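Local coordinates for protein putative mandelate racemase (Salmonella typhimurium, PDB 2O56) that binds a magnesium ion, belongs to the enolase superfamily and is probably a hydro-lyase (dehydratase), though its substrate is not established, at residues Trp279-Phe284 against Ser291-Asp296; Pro283-Gly288 against His314-Thr319. All coordinates share one frame; numbering follows the deposited sequence.

Interaction 1. Residues Trp279-Phe284 against Ser291-Asp296; sequences WGYRPF and SVIQPD
Tyr281 reaches from the helix to residues 293-295 and meets Ile293 and Pro295 in turn, and nearly all of this contact runs through its ring. At Ile293 the beta-branched carbon itself does the touching: Tyr281 CE1 comes to 3.9 Å from Ile293 CB, with the methyl CG2 lying against CD1 and CE1, the two side chains meeting at a slant. Isoleucine suits the place, since branching at CB gives a strand residue bulk close to its own backbone. Its CG1 stands between the backbone N and the carbonyl carbon (chi1 64°), while CG2 is the branch laid along the ring.

Gln294 turns its CB away from the helix. Its NE2 is hydrogen-bonded to Gln321 OE1 and to OE1 of Glu247, a magnesium ligand, so this amide is a second-shell group that probably helps position the carboxylate.

At Pro295 the phenol end of Tyr281 crosses the pyrrolidine at about a right angle. Tyr281 OH is 3.2 Å from Pro295 CA, and Tyr281 CZ is 4.1 Å from Pro295 CB. Proline N has no hydrogen to offer, so the OH makes no bond here. Tyrosine suits the position because its ring packs on apolar carbons of the strand side while its hydroxyl still finds a carbonyl, Gly272 O, by a weak hydrogen bond.

Helix 277-286 packs in this way on strand 292-293, which follows it in a beta-alpha-beta unit of the TIM-barrel-like domain of the enolase superfamily; Gln294, just past the strand, borders the magnesium site, as expected at the C-terminal ends of barrel strands.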
# COMPACT_ATOMS: atom_id res chain seq x y z
N TRP A 279 -11.45 -13.93 13.69
CA TRP A 279 -10.04 -13.61 13.50
C TRP A 279 -9.40 -14.39 12.32
O TRP A 279 -8.59 -13.84 11.55
CB TRP A 279 -9.27 -13.84 14.79
CG TRP A 279 -9.66 -12.90 15.90
CD1 TRP A 279 -9.03 -11.72 16.24
CD2 TRP A 279 -10.73 -13.07 16.85
NE1 TRP A 279 -9.65 -11.15 17.35
CE2 TRP A 279 -10.69 -11.95 17.73
CE3 TRP A 279 -11.70 -14.06 17.05
CZ2 TRP A 279 -11.62 -11.79 18.78
CZ3 TRP A 279 -12.62 -13.89 18.08
CH2 TRP A 279 -12.56 -12.77 18.94
N GLY A 280 -9.78 -15.65 12.16
CA GLY A 280 -9.18 -16.48 11.12
C GLY A 280 -9.68 -16.09 9.75
O GLY A 280 -8.94 -16.18 8.75
N TYR A 281 -10.94 -15.67 9.68
CA TYR A 281 -11.49 -15.19 8.42
C TYR A 281 -11.03 -13.80 8.03
O TYR A 281 -10.90 -13.51 6.83
CB TYR A 281 -13.02 -15.32 8.38
CG TYR A 281 -13.40 -16.76 8.24
CD1 TYR A 281 -13.61 -17.31 6.97
CD2 TYR A 281 -13.51 -17.59 9.36
CE1 TYR A 281 -13.94 -18.63 6.83
CE2 TYR A 281 -13.84 -18.93 9.23
CZ TYR A 281 -14.06 -19.43 7.95
OH TYR A 281 -14.38 -20.77 7.77
N ARG A 282 -10.78 -12.95 9.02
CA ARG A 282 -10.42 -11.56 8.76
C ARG A 282 -9.47 -11.31 7.56
O ARG A 282 -9.82 -10.53 6.67
CB ARG A 282 -9.93 -10.86 10.02
CG ARG A 282 -9.59 -9.40 9.79
CD ARG A 282 -8.54 -8.85 10.76
NE ARG A 282 -7.29 -9.61 10.69
CZ ARG A 282 -6.34 -9.41 9.78
NH1 ARG A 282 -6.45 -8.45 8.87
NH2 ARG A 282 -5.26 -10.17 9.78
N PRO A 283 -8.28 -11.96 7.53
CA PRO A 283 -7.34 -11.66 6.43
C PRO A 283 -7.83 -12.08 5.05
O PRO A 283 -7.48 -11.43 4.06
CB PRO A 283 -6.12 -12.51 6.77
CG PRO A 283 -6.66 -13.60 7.63
CD PRO A 283 -7.69 -12.95 8.46
N PHE A 284 -8.62 -13.14 4.99
CA PHE A 284 -9.25 -13.56 3.72
C PHE A 284 -10.35 -12.62 3.25
O PHE A 284 -10.67 -12.53 2.05
CB PHE A 284 -9.79 -14.98 3.88
CG PHE A 284 -8.72 -15.97 4.19
CD1 PHE A 284 -7.94 -16.50 3.17
CD2 PHE A 284 -8.44 -16.31 5.50
CE1 PHE A 284 -6.90 -17.39 3.44
CE2 PHE A 284 -7.40 -17.20 5.79
CZ PHE A 284 -6.64 -17.75 4.74
N SER A 291 -14.51 -16.19 -2.30
CA SER A 291 -15.86 -15.79 -2.70
C SER A 291 -16.90 -16.49 -1.84
O SER A 291 -17.97 -15.95 -1.58
CB SER A 291 -16.12 -16.15 -4.18
OG SER A 291 -15.32 -15.36 -5.04
N VAL A 292 -16.60 -17.73 -1.46
CA VAL A 292 -17.50 -18.56 -0.66
C VAL A 292 -16.75 -19.01 0.59
O VAL A 292 -15.62 -19.48 0.48
CB VAL A 292 -17.97 -19.82 -1.45
CG1 VAL A 292 -18.78 -20.82 -0.55
CG2 VAL A 292 -18.81 -19.40 -2.66
N ILE A 293 -17.35 -18.84 1.77
CA ILE A 293 -16.73 -19.30 3.01
C ILE A 293 -17.42 -20.56 3.55
O ILE A 293 -18.63 -20.74 3.40
CB ILE A 293 -16.62 -18.18 4.07
CG1 ILE A 293 -18.01 -17.70 4.50
CG2 ILE A 293 -15.76 -17.00 3.53
CD1 ILE A 293 -18.00 -17.06 5.88
N GLN A 294 -16.62 -21.44 4.15
CA GLN A 294 -17.10 -22.76 4.53
C GLN A 294 -16.78 -23.14 5.96
O GLN A 294 -16.19 -24.21 6.19
CB GLN A 294 -16.53 -23.83 3.59
CG GLN A 294 -16.70 -23.49 2.11
CD GLN A 294 -15.97 -24.46 1.22
OE1 GLN A 294 -14.77 -24.61 1.31
NE2 GLN A 294 -16.71 -25.13 0.35
N PRO A 295 -17.18 -22.30 6.94
CA PRO A 295 -16.90 -22.70 8.30
C PRO A 295 -17.69 -23.94 8.65
O PRO A 295 -18.83 -24.11 8.19
CB PRO A 295 -17.36 -21.49 9.15
CG PRO A 295 -18.36 -20.77 8.28
CD PRO A 295 -17.92 -21.02 6.86
N ASP A 296 -17.07 -24.83 9.41
CA ASP A 296 -17.74 -25.98 10.01
C ASP A 296 -18.16 -25.52 11.41
O ASP A 296 -17.32 -25.08 12.18
CB ASP A 296 -16.71 -27.13 10.08
CG ASP A 296 -17.31 -28.45 10.59
OD1 ASP A 296 -17.91 -28.47 11.67
OD2 ASP A 296 -17.12 -29.49 9.93

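Interaction 2. Residues Pro283-Gly288 against His314-Thr319; sequences PFLENG and HVYDKT
Lys318 NZ is gripped by several oxygens: a water 2.8 Å from NZ, the backbone O of Leu290, and, weakly, Tyr316 O at 3.2 Å from NZ. The same water donates to Leu285 O at a short 2.5 Å, and so links the last turn of helix 277-286 to the loop that leads from helix 302-314 into strand 319-320, an alpha-to-beta connection of the barrel domain. That loop opens with a Schellman motif, in which Asp317, at positive phi, ends the helix through Lys318 N to Ala313 O and Asp317 N to His314 O.

A buried lysine suits this site because its long chain is apolar up to the ammonium group. Lys318 CG lies 3.8 Å from Leu285 CD2, and the bend at chi2 (-67°) keeps Lys318 CE beside the same methyl, 4.0 Å from Leu285 CD2, as NZ goes on to its oxygens, whose dipoles probably stabilise the charge.

Tyr316 supplies a flat surface, which its CH-pi partner Leu285 meets with its beta carbon. At the far end Tyr316 OH hydrogen-bonds to Glu286 OE2 of a neighbouring subunit, and Glu286 here makes the reciprocal bond, so a ring packed within one barrel also joins two subunits. Val315 CG1 lies over the opposite face. Leucine serves well between lysine and tyrosine because its methyls diverge, CD2 to the lysine and CD1 to the ring, while Leu285 CB sits 3.9 Å from the centroid of the Tyr316 ring, 13° off its normal.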
# COMPACT_ATOMS: atom_id res chain seq x y z
N PRO A 283 -8.28 -11.96 7.53
CA PRO A 283 -7.34 -11.66 6.43
C PRO A 283 -7.83 -12.08 5.05
O PRO A 283 -7.48 -11.43 4.06
CB PRO A 283 -6.12 -12.51 6.77
CG PRO A 283 -6.66 -13.60 7.63
CD PRO A 283 -7.69 -12.95 8.46
N PHE A 284 -8.62 -13.14 4.99
CA PHE A 284 -9.25 -13.56 3.72
C PHE A 284 -10.35 -12.62 3.25
O PHE A 284 -10.67 -12.53 2.05
CB PHE A 284 -9.79 -14.98 3.88
CG PHE A 284 -8.72 -15.97 4.19
CD1 PHE A 284 -7.94 -16.50 3.17
CD2 PHE A 284 -8.44 -16.31 5.50
CE1 PHE A 284 -6.90 -17.39 3.44
CE2 PHE A 284 -7.40 -17.20 5.79
CZ PHE A 284 -6.64 -17.75 4.74
N LEU A 285 -10.97 -11.94 4.20
CA LEU A 285 -11.99 -10.95 3.86
C LEU A 285 -11.31 -9.69 3.37
O LEU A 285 -11.70 -9.11 2.37
CB LEU A 285 -12.90 -10.65 5.05
CG LEU A 285 -13.69 -11.84 5.61
CD1 LEU A 285 -14.42 -11.39 6.85
CD2 LEU A 285 -14.66 -12.34 4.60
N GLU A 286 -10.26 -9.28 4.09
CA GLU A 286 -9.51 -8.08 3.74
C GLU A 286 -8.72 -8.21 2.44
O GLU A 286 -8.58 -7.23 1.72
CB GLU A 286 -8.62 -7.64 4.90
CG GLU A 286 -9.44 -7.08 6.06
CD GLU A 286 -8.59 -6.56 7.20
OE1 GLU A 286 -7.38 -6.34 7.02
OE2 GLU A 286 -9.15 -6.38 8.30
N ASN A 287 -8.23 -9.40 2.13
CA ASN A 287 -7.43 -9.58 0.94
C ASN A 287 -8.24 -9.97 -0.30
O ASN A 287 -7.71 -10.05 -1.39
CB ASN A 287 -6.18 -10.47 1.19
CG ASN A 287 -6.47 -11.99 1.18
OD1 ASN A 287 -7.58 -12.44 0.97
ND2 ASN A 287 -5.42 -12.78 1.41
N GLY A 288 -9.54 -10.20 -0.12
CA GLY A 288 -10.46 -10.45 -1.25
C GLY A 288 -10.26 -11.79 -1.94
O GLY A 288 -10.73 -11.97 -3.08
N HIS A 314 -20.69 -11.02 5.10
CA HIS A 314 -21.73 -10.39 4.29
C HIS A 314 -21.33 -8.98 3.84
O HIS A 314 -21.64 -8.57 2.72
CB HIS A 314 -23.07 -10.40 5.06
CG HIS A 314 -24.28 -10.06 4.22
ND1 HIS A 314 -24.55 -10.64 3.00
CD2 HIS A 314 -25.32 -9.23 4.48
CE1 HIS A 314 -25.69 -10.17 2.53
NE2 HIS A 314 -26.19 -9.31 3.41
N VAL A 315 -20.58 -8.27 4.69
CA VAL A 315 -19.99 -6.96 4.32
C VAL A 315 -19.11 -7.01 3.06
O VAL A 315 -18.95 -6.00 2.36
CB VAL A 315 -19.20 -6.39 5.51
CG1 VAL A 315 -18.69 -4.97 5.24
CG2 VAL A 315 -20.09 -6.46 6.75
N TYR A 316 -18.54 -8.17 2.79
CA TYR A 316 -17.55 -8.34 1.72
C TYR A 316 -18.17 -9.23 0.65
O TYR A 316 -17.46 -9.80 -0.17
CB TYR A 316 -16.27 -9.00 2.26
CG TYR A 316 -15.59 -8.17 3.34
CD1 TYR A 316 -14.63 -7.24 3.01
CD2 TYR A 316 -15.95 -8.32 4.68
CE1 TYR A 316 -14.03 -6.46 4.00
CE2 TYR A 316 -15.35 -7.56 5.68
CZ TYR A 316 -14.39 -6.63 5.33
OH TYR A 316 -13.76 -5.88 6.29
N ASP A 317 -19.49 -9.34 0.69
CA ASP A 317 -20.25 -10.06 -0.33
C ASP A 317 -19.85 -11.53 -0.43
O ASP A 317 -19.77 -12.08 -1.54
CB ASP A 317 -20.06 -9.40 -1.71
CG ASP A 317 -20.98 -8.22 -1.93
OD1 ASP A 317 -21.48 -7.64 -0.94
OD2 ASP A 317 -21.21 -7.87 -3.11
N LYS A 318 -19.59 -12.17 0.70
CA LYS A 318 -19.36 -13.62 0.67
C LYS A 318 -20.65 -14.35 0.92
O LYS A 318 -21.55 -13.87 1.62
CB LYS A 318 -18.25 -14.12 1.63
CG LYS A 318 -17.04 -13.20 1.78
CD LYS A 318 -16.25 -13.12 0.51
CE LYS A 318 -15.11 -12.14 0.64
NZ LYS A 318 -14.80 -11.54 -0.70
N THR A 319 -20.76 -15.51 0.29
CA THR A 319 -21.85 -16.41 0.58
C THR A 319 -21.28 -17.64 1.30
O THR A 319 -20.06 -17.83 1.35
CB THR A 319 -22.61 -16.82 -0.67
OG1 THR A 319 -21.68 -17.36 -1.62
CG2 THR A 319 -23.29 -15.62 -1.27
O HOH W 1 -13.20 -9.45 0.39

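Both interactions use helix 277-286 and share Pro283 and Phe284, and their centres lie about 8 Å apart. Along the chain the helix comes first, then strand 292-293 of interaction 1, then helix 302-314 and the loop of interaction 2 that enters strand 319-320. The two strands are parallel neighbours in the barrel sheet, and the probable hydrogen bond between Ile293 N and Thr319 O, 2.9 Å apart, joins the contacts directly. One helix therefore packs inward on its own strand and, near its C-terminal end, on the next connection. Interaction 1 lies on the segment that carries a second-shell residue of the magnesium site; both reach neighbouring subunits, interaction 2 through hydrogen bonds.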